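Local coordinates for putative ABC transporter, periplasmic binding protein, amino acid (PDB 2YJP) that binds L-cysteine between its two lobes and probably serves as the periplasmic solute receptor of an amino-acid ABC transporter of Neisseria gonorrhoeae, at residues L103-A106 with A107-V110; D192-T195 with E196-A200; D249-N252 with W253-E257; A269-K273 with T274-V278; K154-D158 with M159-K163. The protein carries 1 engineered substitution. All coordinates share one frame; numbering follows the deposited sequence.

In the fold
Contact 1 holds a residue of the cysteine pocket and touches contact 2, where Asp192 binds the same zinc ion as Glu105; contact 1 starts a helix after strand 99-103, and contact 2 does so after strand 187-191. Contact 3 is packing in the first half of helix 248-264, and contact 4 ends the next helix, 266-274. Contact 1, with buried Ala106 and Arg109, is centred about 10 Å from the centre of the chain, whereas contact 5 is a peripheral turn about 25 Å from it. Chemistry follows place: zinc bonds in contacts 1 and 2, with cysteine bound by contact 1, apolar packing beside backbone bonds in 3 and 4, side-chain amide and carboxylate bonds in 5.

Contact 1 of 5, residues L103-A106 with A107-V110; sequences LTEA and ANRV. With ZN (zinc ion), chain G; CYS (cysteine), chain D.
The turn that leads into helix 109-114 carries part of the cysteine pocket, and in it Arg109 folds back on Ala106. Arg109 NE donates to Ala106 O at 3.0 Å, in the carbonyl plane and on a lone pair, although the oxygen lies 29° out of the guanidinium plane. The chain bends at its third torsion (chi3 -68°), which brings NE to that oxygen and lays the guanidinium with one face over Ala106 CA. The bond limits rotation of the group, and NH2 then meets OXT of the bound cysteine in plane at its edge, 3.1 Å away; NH1 adds a weak bond to the other carboxylate oxygen and a further one to Ala123 O. Thr104 CG2 packs on Arg109 CG at 3.7 Å. Within the same turn Asn108 N donates to Glu105 O at 3.0 Å. The side chains of this pair run alongside each other with carboxylate and amide planes 11° apart, and a water joins Asn108 ND2 to Glu105 N. Glu105 chelates a zinc ion through OE2 at 2.1 Å and OE1 at 2.5 Å, and Asp192 is a further ligand of that metal. The turn thus connects the end of strand 99-103 to helix 109-114, with Ala106 against Thr173 and Arg109 touching Phe62 and Phe125 of neighbouring loops.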
# COMPACT_ATOMS: atom_id res chain seq x y z
N LEU A 103 7.09 -10.96 1.91
CA LEU A 103 5.68 -10.66 1.89
C LEU A 103 5.24 -10.26 3.27
O LEU A 103 5.50 -10.96 4.27
CB LEU A 103 4.86 -11.85 1.36
CG LEU A 103 5.16 -12.32 -0.06
CD1 LEU A 103 4.14 -13.44 -0.53
CD2 LEU A 103 5.26 -11.21 -1.08
N THR A 104 4.59 -9.12 3.35
CA THR A 104 4.26 -8.55 4.63
C THR A 104 2.76 -8.28 4.74
O THR A 104 2.27 -7.53 3.91
CB THR A 104 5.00 -7.18 4.79
OG1 THR A 104 6.39 -7.36 4.50
CG2 THR A 104 4.92 -6.67 6.21
N GLU A 105 2.05 -8.84 5.72
CA GLU A 105 0.69 -8.31 6.10
C GLU A 105 0.69 -6.82 6.49
O GLU A 105 1.71 -6.30 7.02
CB GLU A 105 0.11 -9.06 7.29
CG GLU A 105 0.09 -10.59 7.08
CD GLU A 105 -0.53 -11.39 8.23
OE1 GLU A 105 -0.66 -10.85 9.35
OE2 GLU A 105 -0.92 -12.56 8.01
N ALA A 106 -0.44 -6.14 6.31
CA ALA A 106 -0.54 -4.71 6.70
C ALA A 106 -0.11 -4.53 8.13
O ALA A 106 0.70 -3.64 8.40
CB ALA A 106 -1.94 -4.13 6.50
N ALA A 107 -0.63 -5.38 9.03
CA ALA A 107 -0.35 -5.26 10.46
C ALA A 107 1.11 -5.53 10.87
O ALA A 107 1.47 -5.25 11.99
CB ALA A 107 -1.30 -6.16 11.29
N ASN A 108 1.94 -6.07 9.98
CA ASN A 108 3.30 -6.50 10.37
C ASN A 108 4.36 -5.54 9.90
O ASN A 108 5.56 -5.72 10.22
CB ASN A 108 3.65 -7.88 9.78
CG ASN A 108 2.99 -9.02 10.54
OD1 ASN A 108 2.51 -8.83 11.64
ND2 ASN A 108 2.95 -10.19 9.94
N ARG A 109 3.94 -4.53 9.12
CA ARG A 109 4.89 -3.64 8.48
C ARG A 109 5.83 -2.96 9.47
O ARG A 109 7.02 -2.97 9.24
CB ARG A 109 4.22 -2.61 7.59
CG ARG A 109 3.61 -3.24 6.33
CD ARG A 109 2.83 -2.18 5.55
NE ARG A 109 1.65 -1.79 6.30
CZ ARG A 109 0.66 -1.10 5.78
NH1 ARG A 109 0.75 -0.74 4.52
NH2 ARG A 109 -0.40 -0.79 6.50
N VAL A 110 5.29 -2.40 10.55
CA VAL A 110 6.06 -1.74 11.56
C VAL A 110 7.00 -2.75 12.25
O VAL A 110 8.20 -2.51 12.29
CB VAL A 110 5.13 -1.03 12.61
CG1 VAL A 110 5.94 -0.62 13.87
CG2 VAL A 110 4.44 0.18 11.98
ZN ZN G . -1.75 -13.03 9.85
N CYS D . -1.84 2.26 2.33
CA CYS D . -2.74 1.85 3.44
C CYS D . -1.93 1.66 4.72
O CYS D . -0.68 1.91 4.71
CB CYS D . -3.47 0.55 3.13
SG CYS D . -2.39 -0.84 2.74
OXT CYS D . -2.51 1.28 5.74
O HOH W 1 3.69 -10.78 7.40

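Contact 2 of 5, residues D192-T195 with E196-A200; sequences DQNT and ETFDA. With ZN (zinc ion), chain G; ZN (zinc ion), chain J.
Helix 194-202 opens with successive i to i+4 backbone bonds, from Thr197 N to Gln193 O, Phe198 N to Asn194 O and Asp199 N to Thr195 O, with Gln193 at the N-cap position. The side chain of Glu196 turns back over this end: OE1 accepts Gln193 N at 3.1 Å nearly along its C-O axis, and lies 3.6 Å from Gln193 CB. The other oxygen, OE2, binds a zinc ion at 1.9 Å, so the carboxylate is held by a backbone N-H on one atom and a metal on the other. Two waters also bind that zinc, one of them accepting from Asp192 N as well. Asp192 itself binds a second zinc through OD2 at 2.0 Å, sharing it with Glu105. Gln193 O takes two donors from one residue, since Thr197 OG1 reaches it at 2.8 Å in addition to Thr197 N; the hydroxyl is set for this by standing beside its own backbone N (chi1 -52°). Phe198 presents its edge to Asn194 O, with CD2 at 3.1 Å. Asn194 points its amide to His211 and Asp64. A glutamate at N3, three residues after the N-cap Gln193, bonding back to the N-cap N-H is the side-chain half of a capping box, here at the start of a helix that packs on strands 166-170 and 187-191.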
# COMPACT_ATOMS: atom_id res chain seq x y z
N ASP A 192 -6.50 -10.57 8.49
CA ASP A 192 -5.04 -10.29 8.29
C ASP A 192 -4.65 -9.92 6.84
O ASP A 192 -3.88 -9.01 6.62
CB ASP A 192 -4.20 -11.49 8.72
CG ASP A 192 -4.15 -11.66 10.26
OD1 ASP A 192 -4.81 -10.87 10.93
OD2 ASP A 192 -3.43 -12.56 10.83
N GLN A 193 -5.23 -10.62 5.85
CA GLN A 193 -4.83 -10.56 4.48
C GLN A 193 -5.89 -9.91 3.58
O GLN A 193 -7.11 -10.07 3.86
CB GLN A 193 -4.64 -11.99 3.99
CG GLN A 193 -3.69 -12.76 4.83
CD GLN A 193 -3.39 -14.16 4.20
OE1 GLN A 193 -3.10 -14.26 3.01
NE2 GLN A 193 -3.47 -15.21 5.01
N ASN A 194 -5.46 -9.28 2.47
CA ASN A 194 -6.43 -8.69 1.56
C ASN A 194 -7.36 -9.72 0.93
O ASN A 194 -8.52 -9.47 0.85
CB ASN A 194 -5.81 -7.76 0.48
CG ASN A 194 -5.23 -6.46 1.09
OD1 ASN A 194 -5.97 -5.71 1.73
ND2 ASN A 194 -3.89 -6.25 0.98
N THR A 195 -6.81 -10.82 0.44
CA THR A 195 -7.59 -11.87 -0.20
C THR A 195 -8.70 -12.36 0.72
O THR A 195 -9.83 -12.43 0.29
CB THR A 195 -6.68 -13.05 -0.60
OG1 THR A 195 -5.71 -12.56 -1.54
CG2 THR A 195 -7.52 -14.17 -1.32
N GLU A 196 -8.39 -12.64 1.98
CA GLU A 196 -9.45 -12.99 2.95
C GLU A 196 -10.51 -11.91 3.04
O GLU A 196 -11.72 -12.22 3.03
CB GLU A 196 -8.93 -13.21 4.36
CG GLU A 196 -8.07 -14.40 4.61
CD GLU A 196 -7.45 -14.32 6.04
OE1 GLU A 196 -6.89 -13.22 6.45
OE2 GLU A 196 -7.52 -15.37 6.75
N THR A 197 -10.07 -10.66 3.13
CA THR A 197 -11.00 -9.55 3.35
C THR A 197 -11.99 -9.39 2.18
O THR A 197 -13.21 -9.28 2.37
CB THR A 197 -10.23 -8.24 3.59
OG1 THR A 197 -9.27 -8.46 4.63
CG2 THR A 197 -11.20 -7.12 4.02
N PHE A 198 -11.48 -9.43 0.97
CA PHE A 198 -12.34 -9.30 -0.17
C PHE A 198 -13.19 -10.59 -0.38
O PHE A 198 -14.34 -10.48 -0.76
CB PHE A 198 -11.55 -8.96 -1.41
CG PHE A 198 -11.06 -7.58 -1.43
CD1 PHE A 198 -11.87 -6.53 -1.91
CD2 PHE A 198 -9.77 -7.27 -0.97
CE1 PHE A 198 -11.42 -5.23 -1.94
CE2 PHE A 198 -9.30 -5.94 -1.01
CZ PHE A 198 -10.11 -4.92 -1.52
N ASP A 199 -12.62 -11.77 -0.12
CA ASP A 199 -13.41 -12.99 -0.10
C ASP A 199 -14.55 -12.87 0.92
O ASP A 199 -15.64 -13.32 0.66
CB ASP A 199 -12.60 -14.28 0.22
CG ASP A 199 -11.69 -14.75 -0.95
OD1 ASP A 199 -11.93 -14.37 -2.14
OD2 ASP A 199 -10.73 -15.55 -0.68
N ALA A 200 -14.31 -12.29 2.08
CA ALA A 200 -15.42 -12.23 3.02
C ALA A 200 -16.52 -11.32 2.49
O ALA A 200 -17.69 -11.46 2.86
CB ALA A 200 -14.95 -11.76 4.37
ZN ZN G . -1.75 -13.03 9.85
ZN ZN J . -7.01 -15.46 8.62
O HOH W 2 -7.23 -13.28 9.68
O HOH W 3 -8.78 -17.01 9.37

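Contact 3 of 5, residues D249-N252 with W253-E257; sequences DLLN and WVNGE
Leu250 meets two residues of the next turn. Its CD1 lies 4.2 Å from Trp253 CE3, approaching the indole obliquely, and its CG lies equally far from Val254 CG2. That Val254 methyl also sits 3.1 Å from Leu250 O, close against the carbonyl that Val254 N bonds at 2.8 Å. With CG anti to the backbone N (chi1 -171°), Trp253 projects its indole along the flank of the helix, and Glu257 CG covers part of one face, 3.4 Å above the plane and displaced toward the rim. On another flank Asn255 crosses Leu251, ND2 at 4.1 Å from Leu251 CG. A water ties Asn252 OD1, to which it donates at 2.7 Å, to Asn255 ND2, from which it accepts. The second shell fixes these groups: Asn255 OD1 receives Asp139 N, Leu250 and Leu251 rest on Val243 of strand 237-244, and Trp253 lies against Val48 and against Asp91 and Leu92 of helix 80-93. The chemistry is therefore divided round helix 248-264, with weak dispersion contacts where it meets strand and helices, and a water-bridged amide pair where Asn252 is exposed.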
# COMPACT_ATOMS: atom_id res chain seq x y z
N ASP A 249 21.00 6.93 7.82
CA ASP A 249 21.84 6.61 6.69
C ASP A 249 21.03 6.07 5.49
O ASP A 249 21.20 6.57 4.36
CB ASP A 249 22.97 5.66 7.10
CG ASP A 249 23.97 5.48 6.02
OD1 ASP A 249 24.70 6.44 5.67
OD2 ASP A 249 24.04 4.37 5.48
N LEU A 250 20.18 5.06 5.73
CA LEU A 250 19.35 4.49 4.67
C LEU A 250 18.21 5.43 4.26
O LEU A 250 17.87 5.52 3.07
CB LEU A 250 18.77 3.14 5.08
CG LEU A 250 18.13 2.31 3.93
CD1 LEU A 250 19.05 2.00 2.72
CD2 LEU A 250 17.52 1.03 4.47
N LEU A 251 17.64 6.12 5.26
CA LEU A 251 16.65 7.15 5.05
C LEU A 251 17.17 8.20 4.06
O LEU A 251 16.48 8.54 3.09
CB LEU A 251 16.27 7.81 6.39
CG LEU A 251 15.23 8.92 6.22
CD1 LEU A 251 13.84 8.28 5.71
CD2 LEU A 251 15.02 9.76 7.53
N ASN A 252 18.36 8.74 4.34
CA ASN A 252 18.90 9.78 3.50
C ASN A 252 19.15 9.31 2.04
O ASN A 252 18.82 10.04 1.08
CB ASN A 252 20.18 10.35 4.10
CG ASN A 252 20.78 11.39 3.21
OD1 ASN A 252 20.11 12.35 2.81
ND2 ASN A 252 22.02 11.19 2.86
N TRP A 253 19.66 8.08 1.90
CA TRP A 253 19.84 7.47 0.59
C TRP A 253 18.53 7.23 -0.16
O TRP A 253 18.44 7.57 -1.34
CB TRP A 253 20.58 6.15 0.72
CG TRP A 253 20.95 5.61 -0.59
CD1 TRP A 253 22.02 5.98 -1.36
CD2 TRP A 253 20.23 4.64 -1.33
NE1 TRP A 253 22.01 5.24 -2.53
CE2 TRP A 253 20.93 4.42 -2.53
CE3 TRP A 253 19.07 3.90 -1.08
CZ2 TRP A 253 20.48 3.51 -3.50
CZ3 TRP A 253 18.63 3.01 -2.04
CH2 TRP A 253 19.32 2.82 -3.23
N VAL A 254 17.53 6.68 0.54
CA VAL A 254 16.16 6.52 -0.01
C VAL A 254 15.55 7.83 -0.51
O VAL A 254 15.03 7.89 -1.63
CB VAL A 254 15.20 5.73 0.93
CG1 VAL A 254 13.80 5.55 0.29
CG2 VAL A 254 15.73 4.31 1.17
N ASN A 255 15.64 8.89 0.30
CA ASN A 255 15.17 10.24 -0.09
C ASN A 255 15.75 10.72 -1.44
O ASN A 255 15.01 11.15 -2.30
CB ASN A 255 15.55 11.27 0.98
CG ASN A 255 14.70 11.15 2.23
OD1 ASN A 255 13.65 10.52 2.23
ND2 ASN A 255 15.15 11.78 3.31
N GLY A 256 17.09 10.64 -1.59
CA GLY A 256 17.78 11.04 -2.79
C GLY A 256 17.34 10.19 -3.98
O GLY A 256 17.14 10.69 -5.08
N GLU A 257 17.19 8.90 -3.74
CA GLU A 257 16.65 8.00 -4.77
C GLU A 257 15.23 8.32 -5.23
O GLU A 257 15.00 8.31 -6.43
CB GLU A 257 16.67 6.58 -4.29
CG GLU A 257 18.04 6.00 -4.21
CD GLU A 257 18.57 5.70 -5.58
OE1 GLU A 257 17.82 5.04 -6.35
OE2 GLU A 257 19.71 6.14 -5.90
O HOH W 4 17.64 13.43 2.95

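Contact 4 of 5, residues A269-K273 with T274-V278; sequences AAYEK and TLLPV
The ring of Tyr271 carries Leu276 on one face: Leu276 CB stands 4.0 Å from CZ, and Leu276 N lies above the same ring, displaced toward its rim. Leu275 CB approaches obliquely, 3.6 Å from Tyr271 CD1, the two side chains crossing at about a right angle. At the phenol end Leu276 CD1 comes to 3.4 Å from Tyr271 OH, brought there because Leu276 CG is anti to its backbone N (chi1 175°). Both leucines approach from the same side of the ring, Leu276 over the face and Leu275 obliquely; Tyr271 also touches Leu289 of the C-terminal region. The Tyr271 carbonyl is shared. Leu275 N donates to Tyr271 O at 2.8 Å and Leu276 N at 2.9 Å, from opposite faces of the carbonyl plane, with a weaker bond from Thr274 N. One residue earlier, Ala270 O is gripped in a similar way by Thr274 N and Thr274 OG1, again from opposite faces; the hydroxyl, at 3.0 Å, is placed by a first torsion of 68° that sets it between the backbone N and the carbonyl carbon. Pro277 has no N-H to offer, and its CD instead lies 3.4 Å from Glu272 O. Outside, Lys273 reaches Glu83 in a salt bridge, and Leu275 packs on Phe80 of helix 80-93. The i to i+5 bond from Leu276 N, following the i to i+4 bonds, makes a pi-turn (6→1 bond) at the C-terminal end of helix 266-274, before the chain continues into helix 276-279.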
# COMPACT_ATOMS: atom_id res chain seq x y z
N ALA A 269 7.53 6.04 -15.35
CA ALA A 269 7.62 4.73 -16.02
C ALA A 269 6.95 3.58 -15.20
O ALA A 269 6.15 2.78 -15.74
CB ALA A 269 9.09 4.39 -16.41
N ALA A 270 7.22 3.55 -13.90
CA ALA A 270 6.55 2.59 -13.02
C ALA A 270 5.01 2.74 -13.05
O ALA A 270 4.30 1.76 -13.03
CB ALA A 270 7.09 2.72 -11.60
N TYR A 271 4.50 3.98 -13.11
CA TYR A 271 3.04 4.21 -13.12
C TYR A 271 2.48 3.71 -14.46
O TYR A 271 1.45 3.07 -14.51
CB TYR A 271 2.72 5.72 -12.86
CG TYR A 271 1.47 6.20 -13.56
CD1 TYR A 271 0.22 6.12 -12.96
CD2 TYR A 271 1.53 6.72 -14.84
CE1 TYR A 271 -0.97 6.53 -13.66
CE2 TYR A 271 0.40 7.14 -15.52
CZ TYR A 271 -0.84 7.05 -14.94
OH TYR A 271 -1.92 7.50 -15.68
N GLU A 272 3.18 4.02 -15.54
CA GLU A 272 2.77 3.60 -16.88
C GLU A 272 2.76 2.09 -17.02
O GLU A 272 1.89 1.56 -17.65
CB GLU A 272 3.67 4.21 -17.97
CG GLU A 272 3.22 5.61 -18.34
CD GLU A 272 4.27 6.39 -19.11
OE1 GLU A 272 5.27 5.77 -19.55
OE2 GLU A 272 4.09 7.63 -19.25
N LYS A 273 3.71 1.41 -16.39
CA LYS A 273 3.78 -0.04 -16.47
C LYS A 273 2.70 -0.72 -15.64
O LYS A 273 2.14 -1.71 -16.08
CB LYS A 273 5.15 -0.54 -16.07
CG LYS A 273 5.31 -2.04 -16.17
CD LYS A 273 6.70 -2.47 -15.67
CE LYS A 273 6.90 -3.99 -15.78
NZ LYS A 273 8.31 -4.36 -15.49
N THR A 274 2.39 -0.21 -14.47
CA THR A 274 1.59 -1.02 -13.55
C THR A 274 0.21 -0.43 -13.21
O THR A 274 -0.69 -1.19 -12.79
CB THR A 274 2.35 -1.25 -12.21
OG1 THR A 274 2.46 -0.00 -11.51
CG2 THR A 274 3.76 -1.91 -12.42
N LEU A 275 0.07 0.90 -13.33
CA LEU A 275 -1.14 1.58 -12.87
C LEU A 275 -2.02 2.05 -14.03
O LEU A 275 -3.23 1.87 -13.97
CB LEU A 275 -0.83 2.79 -11.92
CG LEU A 275 -0.05 2.44 -10.62
CD1 LEU A 275 0.16 3.64 -9.76
CD2 LEU A 275 -0.76 1.36 -9.80
N LEU A 276 -1.40 2.64 -15.05
CA LEU A 276 -2.11 3.12 -16.20
C LEU A 276 -2.96 2.03 -16.87
O LEU A 276 -4.06 2.35 -17.32
CB LEU A 276 -1.15 3.79 -17.23
CG LEU A 276 -1.86 4.21 -18.52
CD1 LEU A 276 -2.52 5.54 -18.42
CD2 LEU A 276 -1.02 4.30 -19.73
N PRO A 277 -2.45 0.77 -16.98
CA PRO A 277 -3.30 -0.26 -17.61
C PRO A 277 -4.57 -0.49 -16.77
O PRO A 277 -5.61 -0.87 -17.31
CB PRO A 277 -2.39 -1.51 -17.67
CG PRO A 277 -0.99 -0.95 -17.68
CD PRO A 277 -1.07 0.25 -16.73
N VAL A 278 -4.50 -0.25 -15.49
CA VAL A 278 -5.63 -0.52 -14.63
C VAL A 278 -6.65 0.63 -14.72
O VAL A 278 -7.83 0.42 -15.06
CB VAL A 278 -5.20 -0.78 -13.20
CG1 VAL A 278 -6.42 -0.81 -12.27
CG2 VAL A 278 -4.37 -2.05 -13.14

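Contact 5 of 5, residues K154-D158 with M159-K163; sequences KPITD and MAQLK
Gln161 OE1 is gripped by two consecutive backbone N-H groups, Thr157 N at 2.7 Å and Asp158 N at 2.9 Å. The first lies in the plane of the amide carbonyl, while the second comes from above it, 46° out of plane; both bonds are fairly straight. The other amide atom, NE2, donates to a water that also gives a hydrogen bond to Pro155 O and is bonded to Thr157 OG1, so both ends of the amide are engaged and its rotation is fixed. In return Gln161 N bonds back to Asp158, to the backbone O and to the carboxylate OD1, each at 3.1 Å. Asp158 can do this because its CG stands between its own backbone N and carbonyl carbon (chi1 73°), which swings the carboxylate over the start of the turn. The Asp158 and Gln161 side chains cross at about a right angle, with carboxylate and amide planes 35° apart, and OD1 touches Gln161 CG at 3.3 Å. Beside these bonds Ile156 passes Gln161 antiparallel, CD1 at 3.8 Å from Gln161 CB, and its CG2 packs on Leu162 CD2 at 3.9 Å. Leu162 continues to Val186 and Val207, and Met159 leans toward His183 and Glu185, which bind zinc. Reciprocal bonds between Asp158 and Gln161 form a capping box at the 3-10 turn 160-162; the Asp158 carboxylate, bonded by Gln161 N at the start of the turn, would probably be stabilised in its charged form.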
# COMPACT_ATOMS: atom_id res chain seq x y z
N LYS A 154 -27.06 -3.24 -3.13
CA LYS A 154 -27.30 -2.69 -1.79
C LYS A 154 -26.15 -1.70 -1.50
O LYS A 154 -25.30 -1.95 -0.61
CB LYS A 154 -27.33 -3.87 -0.80
CG LYS A 154 -27.90 -3.62 0.61
CD LYS A 154 -29.40 -3.18 0.64
CE LYS A 154 -30.10 -3.47 2.00
NZ LYS A 154 -31.60 -3.29 1.83
N PRO A 155 -26.06 -0.63 -2.29
CA PRO A 155 -24.88 0.24 -2.13
C PRO A 155 -24.85 0.93 -0.76
O PRO A 155 -25.92 1.34 -0.22
CB PRO A 155 -25.06 1.30 -3.24
CG PRO A 155 -26.59 1.17 -3.71
CD PRO A 155 -27.06 -0.15 -3.27
N ILE A 156 -23.67 1.08 -0.20
CA ILE A 156 -23.55 1.85 1.00
C ILE A 156 -22.90 3.21 0.66
O ILE A 156 -21.75 3.25 0.10
CB ILE A 156 -22.66 1.08 1.98
CG1 ILE A 156 -23.29 -0.28 2.34
CG2 ILE A 156 -22.32 1.95 3.23
CD1 ILE A 156 -24.71 -0.20 3.08
N THR A 157 -23.59 4.28 1.03
CA THR A 157 -23.17 5.66 0.73
C THR A 157 -23.10 6.47 2.01
O THR A 157 -22.55 7.56 2.01
CB THR A 157 -24.12 6.37 -0.26
OG1 THR A 157 -25.49 6.30 0.22
CG2 THR A 157 -24.02 5.74 -1.72
N ASP A 158 -23.70 6.00 3.10
CA ASP A 158 -23.51 6.77 4.32
C ASP A 158 -23.35 5.89 5.58
O ASP A 158 -23.72 4.71 5.58
CB ASP A 158 -24.61 7.81 4.46
CG ASP A 158 -25.93 7.18 4.82
OD1 ASP A 158 -26.06 6.30 5.55
OD2 ASP A 158 -27.01 7.47 4.50
N MET A 159 -22.84 6.48 6.66
CA MET A 159 -22.53 5.71 7.90
C MET A 159 -23.80 5.19 8.61
O MET A 159 -23.82 4.07 9.14
CB MET A 159 -21.71 6.55 8.85
CG MET A 159 -20.47 7.19 8.17
SD MET A 159 -19.41 5.84 7.70
CE MET A 159 -18.04 6.75 6.89
N ALA A 160 -24.89 5.96 8.60
CA ALA A 160 -26.14 5.41 9.18
C ALA A 160 -26.54 4.05 8.58
O ALA A 160 -27.19 3.24 9.22
CB ALA A 160 -27.33 6.38 9.07
N GLN A 161 -26.17 3.81 7.33
CA GLN A 161 -26.47 2.54 6.65
C GLN A 161 -25.69 1.36 7.24
O GLN A 161 -26.07 0.21 7.04
CB GLN A 161 -26.23 2.65 5.15
CG GLN A 161 -27.33 3.42 4.41
CD GLN A 161 -26.89 3.81 3.01
OE1 GLN A 161 -25.70 3.91 2.71
NE2 GLN A 161 -27.84 4.06 2.17
N LEU A 162 -24.66 1.61 8.04
CA LEU A 162 -23.99 0.53 8.69
C LEU A 162 -24.68 0.03 10.01
O LEU A 162 -24.27 -1.02 10.57
CB LEU A 162 -22.51 0.84 8.84
CG LEU A 162 -21.78 1.12 7.51
CD1 LEU A 162 -20.37 1.69 7.72
CD2 LEU A 162 -21.72 -0.07 6.55
N LYS A 163 -25.74 0.71 10.47
CA LYS A 163 -26.45 0.29 11.69
C LYS A 163 -26.86 -1.20 11.73
O LYS A 163 -27.58 -1.69 10.83
CB LYS A 163 -27.71 1.13 11.88
CG LYS A 163 -28.51 0.86 13.17
CD LYS A 163 -27.97 1.68 14.35
O HOH W 5 -27.16 4.00 -0.52